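Local coordinates for protein lysin (Enterococcus phage IMEEF1, PDB 6IST) that probably cleaves the peptidoglycan of its bacterial host through a CHAP-type cysteine peptidase domain that binds a calcium ion, at residues C[173-176]-C[180-183]; C[43-46]-C[51-54]. All blocks are in the same frame, centred on the assembly; numbering follows the deposited sequence.

Contact 1. Residues C[173-176]-C[180-183]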
ATOM      1  N   LYS C 173     -10.295   8.090   2.280  1.00 18.83           N
ATOM      2  CA  LYS C 173     -11.619   7.611   2.775  1.00 21.68           C
ATOM      3  C   LYS C 173     -12.664   8.714   2.522  1.00 22.64           C
ATOM      4  O   LYS C 173     -12.442   9.882   2.786  1.00 22.85           O
ATOM      5  CB  LYS C 173     -11.546   7.272   4.274  1.00 21.32           C
ATOM      6  CG  LYS C 173     -12.868   6.971   4.980  1.00 22.82           C
ATOM      7  CD  LYS C 173     -12.660   6.874   6.495  1.00 25.05           C
ATOM      8  CE  LYS C 173     -13.964   6.386   7.160  1.00 26.21           C
ATOM      9  NZ  LYS C 173     -13.803   6.033   8.597  1.00 29.74           N
ATOM     10  N   ARG C 174     -13.753   8.324   1.902  1.00 23.97           N
ATOM     11  CA  ARG C 174     -14.876   9.214   1.632  1.00 27.04           C
ATOM     12  C   ARG C 174     -15.819   9.024   2.801  1.00 25.80           C
ATOM     13  O   ARG C 174     -16.336   7.938   3.014  1.00 27.01           O
ATOM     14  CB  ARG C 174     -15.557   8.790   0.322  1.00 31.60           C
ATOM     15  CG  ARG C 174     -16.643   9.723  -0.145  1.00 36.53           C
ATOM     16  CD  ARG C 174     -16.079  11.029  -0.597  1.00 37.10           C
ATOM     17  NE  ARG C 174     -17.096  11.901  -1.135  1.00 41.16           N
ATOM     18  CZ  ARG C 174     -16.910  13.189  -1.413  1.00 46.46           C
ATOM     19  NH1 ARG C 174     -15.733  13.788  -1.172  1.00 44.67           N
ATOM     20  NH2 ARG C 174     -17.925  13.898  -1.925  1.00 48.08           N
ATOM     21  N   THR C 175     -15.997  10.061   3.581  1.00 28.52           N
ATOM     22  CA  THR C 175     -16.723   9.945   4.841  1.00 30.81           C
ATOM     23  C   THR C 175     -18.228  10.060   4.585  1.00 28.86           C
ATOM     24  O   THR C 175     -18.613  10.590   3.571  1.00 30.67           O
ATOM     25  CB  THR C 175     -16.306  11.038   5.822  1.00 31.45           C
ATOM     26  OG1 THR C 175     -16.546  12.312   5.229  1.00 32.23           O
ATOM     27  CG2 THR C 175     -14.817  10.914   6.154  1.00 29.61           C
ATOM     28  N   LYS C 176     -19.030   9.569   5.516  1.00 37.02           N
ATOM     29  CA  LYS C 176     -20.515   9.717   5.502  1.00 43.20           C
ATOM     30  C   LYS C 176     -20.929  11.137   5.200  1.00 40.88           C
ATOM     31  O   LYS C 176     -21.836  11.363   4.447  1.00 41.66           O
ATOM     32  CB  LYS C 176     -21.117   9.412   6.883  1.00 50.16           C
ATOM     33  CG  LYS C 176     -21.783   8.060   7.068  1.00 56.09           C
ATOM     34  CD  LYS C 176     -22.988   8.088   8.028  1.00 59.10           C
ATOM     35  CE  LYS C 176     -22.881   9.012   9.259  1.00 62.21           C
ATOM     36  NZ  LYS C 176     -21.682   8.839  10.138  1.00 64.04           N
ATOM     37  N   THR C 180     -13.317  13.936   1.915  1.00 28.42           N
ATOM     38  CA  THR C 180     -12.305  12.935   1.644  1.00 28.07           C
ATOM     39  C   THR C 180     -11.076  13.127   2.562  1.00 26.89           C
ATOM     40  O   THR C 180     -10.409  14.138   2.502  1.00 30.25           O
ATOM     41  CB  THR C 180     -11.884  12.970   0.169  1.00 27.00           C
ATOM     42  OG1 THR C 180     -13.055  12.846  -0.671  1.00 27.96           O
ATOM     43  CG2 THR C 180     -10.917  11.744  -0.094  1.00 24.66           C
ATOM     44  N   GLU C 181     -10.851  12.159   3.431  1.00 24.21           N
ATOM     45  CA  GLU C 181      -9.697  12.108   4.354  1.00 24.77           C
ATOM     46  C   GLU C 181      -8.565  11.304   3.815  1.00 22.35           C
ATOM     47  O   GLU C 181      -8.799  10.297   3.170  1.00 22.50           O
ATOM     48  CB  GLU C 181     -10.138  11.406   5.597  1.00 26.03           C
ATOM     49  CG  GLU C 181     -11.196  12.172   6.395  1.00 27.39           C
ATOM     50  CD  GLU C 181     -11.696  11.372   7.610  1.00 29.83           C
ATOM     51  OE1 GLU C 181     -11.428  10.138   7.759  1.00 27.12           O
ATOM     52  OE2 GLU C 181     -12.442  11.977   8.409  1.00 33.49           O
ATOM     53  N   GLN C 182      -7.332  11.716   4.080  1.00 19.35           N
ATOM     54  CA  GLN C 182      -6.215  10.912   3.694  1.00 17.69           C
ATOM     55  C   GLN C 182      -5.696  10.208   4.974  1.00 20.68           C
ATOM     56  O   GLN C 182      -5.568  10.896   6.042  1.00 19.56           O
ATOM     57  CB  GLN C 182      -5.116  11.784   3.093  1.00 19.41           C
ATOM     58  CG  GLN C 182      -5.507  12.625   1.879  1.00 20.47           C
ATOM     59  CD  GLN C 182      -4.344  13.051   1.026  1.00 23.08           C
ATOM     60  OE1 GLN C 182      -3.305  12.338   0.928  1.00 22.27           O
ATOM     61  NE2 GLN C 182      -4.487  14.219   0.387  1.00 25.80           N
ATOM     62  N   TRP C 183      -5.340   8.922   4.842  1.00 19.52           N
ATOM     63  CA  TRP C 183      -4.897   8.087   5.923  1.00 17.04           C
ATOM     64  C   TRP C 183      -3.595   7.408   5.561  1.00 19.87           C
ATOM     65  O   TRP C 183      -3.404   7.090   4.415  1.00 21.74           O
ATOM     66  CB  TRP C 183      -5.959   7.036   6.233  1.00 18.81           C
ATOM     67  CG  TRP C 183      -7.162   7.566   6.901  1.00 20.18           C
ATOM     68  CD1 TRP C 183      -8.191   8.228   6.339  1.00 22.60           C
ATOM     69  CD2 TRP C 183      -7.444   7.476   8.300  1.00 20.30           C
ATOM     70  NE1 TRP C 183      -9.106   8.582   7.294  1.00 21.37           N
ATOM     71  CE2 TRP C 183      -8.687   8.098   8.510  1.00 20.89           C
ATOM     72  CE3 TRP C 183      -6.756   6.916   9.381  1.00 20.36           C
ATOM     73  CZ2 TRP C 183      -9.277   8.171   9.761  1.00 21.65           C
ATOM     74  CZ3 TRP C 183      -7.351   6.954  10.630  1.00 21.89           C
ATOM     75  CH2 TRP C 183      -8.610   7.562  10.810  1.00 19.57           C
TER
HETATM   76  O   HOH W   1     -13.038   8.840   9.391  1.00 30.92           O
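Lys173 and Glu181 face each other as an antiparallel hydrogen-bonded pair, and their backbones hold the contact together. Lys173 N donates to Glu181 O at 2.8 Å, and Glu181 N returns the bond to Lys173 O at 2.9 Å. Lys173 O also accepts a CA-H...O contact from Thr180 CA, at 3.3 Å. Beyond this pair, Arg174 and Thr180 form a non-hydrogen-bonded pair, bridged through their side chains instead: Arg174 NH1 donates to Thr180 OG1 (2.9 Å, 150° at the hydrogen), which sits at the edge of the guanidinium, close to its plane. A bend in the arginine chain at chi2 (69°) brings this edge back across the threonine.

The other face carries Lys173, Glu181 and Trp183. Trp183 NE1 gives its hydrogen to Glu181 OE1 at 2.8 Å; OE1 lies close to the indole plane and is met from the anti side of the carboxylate, 25° out of the carboxylate plane. The same OE1 accepts from a water, which in turn accepts from Lys173 NZ; two donors thus restrain the carboxylate's rotation. The extended lysine runs alongside the glutamate, its CD 4.0 Å from Trp183 NE1, while its ammonium makes a salt bridge with Glu229. Thr175 CG2 comes across the carboxylate, 3.4 Å from Glu181 OE2, and its hydroxyl bonds Ser179 within the turn.

The Trp183 ring meets that of Tyr171, their planes nearly parallel. The whole is the turn end of a beta hairpin, strands 169-174 and 180-186, with cross-strand pairs on both faces, within the mixed five-stranded sheet, where strand 169-174 also borders 215-219.

Contact 2. Residues C[43-46]-C[51-54]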
ATOM      1  N   TRP C  43      -3.110   4.565  -9.316  1.00 20.88           N
ATOM      2  CA  TRP C  43      -4.097   5.528  -8.758  1.00 18.94           C
ATOM      3  C   TRP C  43      -5.477   5.123  -9.292  1.00 19.26           C
ATOM      4  O   TRP C  43      -5.657   5.056 -10.526  1.00 22.03           O
ATOM      5  CB  TRP C  43      -3.778   6.921  -9.200  1.00 18.49           C
ATOM      6  CG  TRP C  43      -4.856   7.956  -8.806  1.00 19.60           C
ATOM      7  CD1 TRP C  43      -5.530   8.012  -7.629  1.00 21.34           C
ATOM      8  CD2 TRP C  43      -5.283   9.060  -9.555  1.00 22.52           C
ATOM      9  NE1 TRP C  43      -6.380   9.048  -7.617  1.00 22.66           N
ATOM     10  CE2 TRP C  43      -6.202   9.762  -8.777  1.00 21.14           C
ATOM     11  CE3 TRP C  43      -4.937   9.582 -10.793  1.00 22.77           C
ATOM     12  CZ2 TRP C  43      -6.832  10.878  -9.235  1.00 25.40           C
ATOM     13  CZ3 TRP C  43      -5.579  10.684 -11.241  1.00 22.98           C
ATOM     14  CH2 TRP C  43      -6.504  11.340 -10.468  1.00 25.03           C
ATOM     15  N   ARG C  44      -6.466   4.890  -8.415  1.00 19.53           N
ATOM     16  CA  ARG C  44      -7.884   4.728  -8.851  1.00 17.14           C
ATOM     17  C   ARG C  44      -8.667   6.026  -8.526  1.00 18.86           C
ATOM     18  O   ARG C  44      -9.043   6.274  -7.379  1.00 18.16           O
ATOM     19  CB  ARG C  44      -8.545   3.500  -8.183  1.00 18.48           C
ATOM     20  CG  ARG C  44      -9.981   3.306  -8.575  1.00 20.81           C
ATOM     21  CD  ARG C  44     -10.603   1.996  -8.012  1.00 26.19           C
ATOM     22  NE  ARG C  44     -11.158   2.317  -6.672  1.00 33.70           N
ATOM     23  CZ  ARG C  44     -11.864   1.504  -5.860  1.00 38.89           C
ATOM     24  NH1 ARG C  44     -12.321   1.971  -4.690  1.00 36.57           N
ATOM     25  NH2 ARG C  44     -12.175   0.262  -6.233  1.00 37.45           N
ATOM     26  N   PRO C  45      -8.889   6.889  -9.532  1.00 19.03           N
ATOM     27  CA  PRO C  45      -9.685   8.067  -9.298  1.00 19.78           C
ATOM     28  C   PRO C  45     -11.051   7.656  -8.840  1.00 19.78           C
ATOM     29  O   PRO C  45     -11.559   6.657  -9.253  1.00 21.32           O
ATOM     30  CB  PRO C  45      -9.769   8.745 -10.703  1.00 19.83           C
ATOM     31  CG  PRO C  45      -8.598   8.181 -11.450  1.00 22.41           C
ATOM     32  CD  PRO C  45      -8.447   6.774 -10.947  1.00 21.27           C
ATOM     33  N   TYR C  46     -11.646   8.521  -8.063  1.00 23.16           N
ATOM     34  CA  TYR C  46     -12.919   8.262  -7.436  1.00 25.14           C
ATOM     35  C   TYR C  46     -14.046   9.001  -8.151  1.00 20.94           C
ATOM     36  O   TYR C  46     -13.868  10.055  -8.729  1.00 21.79           O
ATOM     37  CB  TYR C  46     -12.794   8.721  -5.990  1.00 27.84           C
ATOM     38  CG  TYR C  46     -14.062   8.615  -5.276  1.00 34.62           C
ATOM     39  CD1 TYR C  46     -14.485   7.375  -4.765  1.00 41.18           C
ATOM     40  CD2 TYR C  46     -14.877   9.732  -5.106  1.00 36.79           C
ATOM     41  CE1 TYR C  46     -15.693   7.268  -4.084  1.00 41.06           C
ATOM     42  CE2 TYR C  46     -16.099   9.617  -4.447  1.00 39.97           C
ATOM     43  CZ  TYR C  46     -16.478   8.394  -3.932  1.00 39.75           C
ATOM     44  OH  TYR C  46     -17.664   8.292  -3.267  1.00 45.40           O
ATOM     45  N   ALA C  51     -15.950  14.687 -10.510  1.00 20.05           N
ATOM     46  CA  ALA C  51     -15.164  14.603  -9.284  1.00 20.27           C
ATOM     47  C   ALA C  51     -13.673  14.742  -9.530  1.00 20.72           C
ATOM     48  O   ALA C  51     -12.935  15.105  -8.609  1.00 20.11           O
ATOM     49  CB  ALA C  51     -15.409  13.327  -8.536  1.00 23.26           C
ATOM     50  N   LEU C  52     -13.193  14.523 -10.760  1.00 18.50           N
ATOM     51  CA  LEU C  52     -11.781  14.920 -11.019  1.00 18.20           C
ATOM     52  C   LEU C  52     -11.417  16.426 -10.770  1.00 19.82           C
ATOM     53  O   LEU C  52     -10.239  16.814 -10.656  1.00 19.63           O
ATOM     54  CB  LEU C  52     -11.443  14.535 -12.462  1.00 20.70           C
ATOM     55  CG  LEU C  52     -11.423  13.047 -12.797  1.00 22.74           C
ATOM     56  CD1 LEU C  52     -11.395  12.820 -14.300  1.00 21.54           C
ATOM     57  CD2 LEU C  52     -10.280  12.283 -12.113  1.00 22.87           C
ATOM     58  N   VAL C  53     -12.383  17.319 -10.744  1.00 20.73           N
ATOM     59  CA  VAL C  53     -12.132  18.753 -10.551  1.00 21.58           C
ATOM     60  C   VAL C  53     -11.536  18.963  -9.177  1.00 23.62           C
ATOM     61  O   VAL C  53     -10.661  19.771  -8.991  1.00 22.48           O
ATOM     62  CB  VAL C  53     -13.437  19.578 -10.703  1.00 21.00           C
ATOM     63  CG1 VAL C  53     -13.284  20.988 -10.163  1.00 26.06           C
ATOM     64  CG2 VAL C  53     -13.811  19.672 -12.135  1.00 20.65           C
ATOM     65  N   ASP C  54     -12.007  18.235  -8.190  1.00 24.09           N
ATOM     66  CA  ASP C  54     -11.539  18.608  -6.858  1.00 28.95           C
ATOM     67  C   ASP C  54     -11.150  17.462  -5.910  1.00 26.08           C
ATOM     68  O   ASP C  54     -10.737  17.722  -4.797  1.00 26.19           O
ATOM     69  CB  ASP C  54     -12.669  19.433  -6.232  1.00 33.25           C
ATOM     70  CG  ASP C  54     -13.876  18.581  -5.915  1.00 39.49           C
ATOM     71  OD1 ASP C  54     -14.609  18.965  -4.969  1.00 56.48           O
ATOM     72  OD2 ASP C  54     -14.103  17.551  -6.603  1.00 40.20           O
TER
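Within the CHAP domain, the chain leaves the short, weakly bonded strand 43-44 and doubles back through a loop, and an apolar contact closes that excursion. Leu52 reaches Pro45 and Trp43 with a single methyl, CD2. It lies 3.8 Å from Pro45 CB and 4.2 Å from Trp43 CH2, approaching the indole obliquely at the far end of its six-membered ring. With CG of Leu52 turned anti to its own carbonyl carbon (chi1 -66°), chi2 (167°) extends CD1 along the chain, and the other branch, CD2, is turned toward the proline.

Pro45 in turn lies on the indole of the same segment: its CG sits 3.7 Å above the ring plane, over the centre of one face, a CH-pi-like arrangement. Proline, tryptophan and leucine therefore form one compact apolar cluster in which the leucine touches both partners.

Next to it, Ala51 CB packs against the backbone at Tyr46 O, 3.6 Å away. No hydrogen bond joins the two segments directly, but Gln55 links them: its NE2 donates to both Tyr46 O and Ala51 O. Residues 51-53 have helical backbone angles without regular helical bonding, and Asp54 N bonds back to Ala51 O at 3.3 Å.

The tyrosine ring leads away from this cluster, its hydroxyl bonded to Asn219. Met30 of helix 29-41 touches both Pro45 and Leu52, Leu52 also packs on Ile136 of strand 132-137, and Trp43 reaches Val215 of strand 215-219, placing the loop among the helix and strands from both sheets.

Contact 2 closes before contact 1 opens along the chain, and their centres are 13 Å apart. They touch where Arg174 CG packs on Tyr46 OH at 3.6 Å, which brings the loop after strand 43-44 against the hairpin of strands 169-174 and 180-186. Both reach the same mixed sheet: strand 43-44 forms one edge, strand 215-219 comes next, and strand 169-174 follows. Contact 2 is the one nearer the calcium site, the Pro45 side chain being about 13 Å from the ion. Leu52 also lies near, without touching, Cys29, His90 and Asp108, probably the catalytic triad of this peptidase. Contact 1 lies away from the calcium site.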